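Local coordinates for XPF endonuclease (Aeropyrum pernix, PDB 2BGW), which probably acts as a structure-specific DNA endonuclease in nucleotide excision repair and binds magnesium, at residues A[156-159]-A[160-163]. Sequence-based numbering, arbitrary orientation.
Sequences VREW and QLYI
Gln160 N donates to Val156 O at 2.9 Å, and the same i to i+4 pattern runs on from Leu161 N to Arg157 O, Tyr162 N to Glu158 O and Ile163 N to Trp159 O. These bonds mark one turn and more of the α-helix 155-165. The four backbone carbonyls of 156-159 are thereby satisfied within the helix. Several side-chain polar atoms find partners beyond it. Arg157 NH2 forms a salt bridge with Asp47, while Leu161 CD1 lies over one guanidinium face, 3.7 Å from Arg157 NE. Trp159 NE1 donates to the backbone of Gln37, and Glu158 OE1 bonds Tyr79 OH. Trp159 CZ3 meets the edge of the Tyr162 ring at CD2, 3.6 Å away; the pair is oblique, its side chains side by side. With CG beside its own backbone N (chi1 -64°) and the chain extended beyond, Gln160 runs back along the helix, and NE2 comes 3.4 Å from Val156 CG1. That amide makes weak hydrogen bonds to Thr216 O and Ile213 O of the second subunit. A leucine in place of Gln160 would probably leave those two carbonyls without this donor. Leu161 packs on Ala175 of helix 172-182. The chemistry is consistent with a helix bonded internally along its backbone, its side chains joining nuclease, helix-hairpin-helix part and partner subunit.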
loop_
_atom_site.group_PDB
_atom_site.type_symbol
_atom_site.label_atom_id
_atom_site.label_comp_id
_atom_site.label_asym_id
_atom_site.label_seq_id
_atom_site.Cartn_x
_atom_site.Cartn_y
_atom_site.Cartn_z
ATOM N N VAL A 156 5.190 16.928 1.261
ATOM C CA VAL A 156 5.797 17.431 2.485
ATOM C C VAL A 156 5.126 16.847 3.717
ATOM O O VAL A 156 5.800 16.405 4.652
ATOM C CB VAL A 156 5.801 18.940 2.561
ATOM C CG1 VAL A 156 6.171 19.367 3.947
ATOM C CG2 VAL A 156 6.778 19.518 1.559
ATOM N N ARG A 157 3.809 16.794 3.709
ATOM C CA ARG A 157 3.104 16.106 4.777
ATOM C C ARG A 157 3.487 14.622 4.869
ATOM O O ARG A 157 3.581 14.074 5.968
ATOM C CB ARG A 157 1.596 16.260 4.622
ATOM C CG ARG A 157 0.828 15.529 5.687
ATOM C CD ARG A 157 -0.682 15.766 5.612
ATOM N NE ARG A 157 -1.401 14.548 5.994
ATOM C CZ ARG A 157 -2.013 14.370 7.163
ATOM N NH1 ARG A 157 -2.016 15.342 8.080
ATOM N NH2 ARG A 157 -2.627 13.217 7.421
ATOM N N GLU A 158 3.720 13.976 3.729
ATOM C CA GLU A 158 4.016 12.554 3.735
ATOM C C GLU A 158 5.314 12.272 4.473
ATOM O O GLU A 158 5.395 11.364 5.298
ATOM C CB GLU A 158 4.033 11.981 2.311
ATOM C CG GLU A 158 2.628 11.901 1.668
ATOM C CD GLU A 158 1.538 11.341 2.603
ATOM O OE1 GLU A 158 1.670 10.174 3.063
ATOM O OE2 GLU A 158 0.545 12.070 2.879
ATOM N N TRP A 159 6.321 13.082 4.176
ATOM C CA TRP A 159 7.593 13.019 4.856
ATOM C C TRP A 159 7.447 13.418 6.304
ATOM O O TRP A 159 8.079 12.832 7.168
ATOM C CB TRP A 159 8.524 13.990 4.220
ATOM C CG TRP A 159 9.102 13.552 2.959
ATOM C CD1 TRP A 159 8.758 13.971 1.727
ATOM C CD2 TRP A 159 10.186 12.652 2.790
ATOM N NE1 TRP A 159 9.547 13.382 0.775
ATOM C CE2 TRP A 159 10.449 12.575 1.405
ATOM C CE3 TRP A 159 10.961 11.895 3.672
ATOM C CZ2 TRP A 159 11.456 11.778 0.875
ATOM C CZ3 TRP A 159 11.958 11.100 3.151
ATOM C CH2 TRP A 159 12.197 11.042 1.757
ATOM N N GLN A 160 6.621 14.413 6.596
ATOM C CA GLN A 160 6.411 14.742 8.005
ATOM C C GLN A 160 5.912 13.522 8.758
ATOM O O GLN A 160 6.304 13.270 9.904
ATOM C CB GLN A 160 5.447 15.912 8.173
ATOM C CG GLN A 160 5.978 17.201 7.585
ATOM C CD GLN A 160 4.913 18.253 7.440
ATOM O OE1 GLN A 160 3.707 17.971 7.507
ATOM N NE2 GLN A 160 5.348 19.492 7.248
ATOM N N LEU A 161 5.070 12.745 8.083
ATOM C CA LEU A 161 4.513 11.523 8.657
ATOM C C LEU A 161 5.488 10.351 8.672
ATOM O O LEU A 161 5.459 9.520 9.564
ATOM C CB LEU A 161 3.241 11.161 7.914
ATOM C CG LEU A 161 2.110 12.131 8.217
ATOM C CD1 LEU A 161 1.103 12.074 7.144
ATOM C CD2 LEU A 161 1.500 11.779 9.555
ATOM N N TYR A 162 6.359 10.300 7.683
ATOM C CA TYR A 162 7.360 9.244 7.586
ATOM C C TYR A 162 8.382 9.417 8.704
ATOM O O TYR A 162 8.848 8.447 9.316
ATOM C CB TYR A 162 8.027 9.295 6.199
ATOM C CG TYR A 162 9.147 8.313 5.961
ATOM C CD1 TYR A 162 9.000 6.972 6.278
ATOM C CD2 TYR A 162 10.351 8.729 5.400
ATOM C CE1 TYR A 162 10.036 6.068 6.068
ATOM C CE2 TYR A 162 11.387 7.838 5.171
ATOM C CZ TYR A 162 11.227 6.511 5.515
ATOM O OH TYR A 162 12.238 5.608 5.295
ATOM N N ILE A 163 8.703 10.673 8.977
ATOM C CA ILE A 163 9.648 11.017 10.021
ATOM C C ILE A 163 9.046 10.690 11.384
ATOM O O ILE A 163 9.638 9.931 12.143
ATOM C CB ILE A 163 10.179 12.443 9.816
ATOM C CG1 ILE A 163 11.033 12.409 8.553
ATOM C CG2 ILE A 163 10.996 12.911 11.008
ATOM C CD1 ILE A 163 11.312 13.687 7.914
#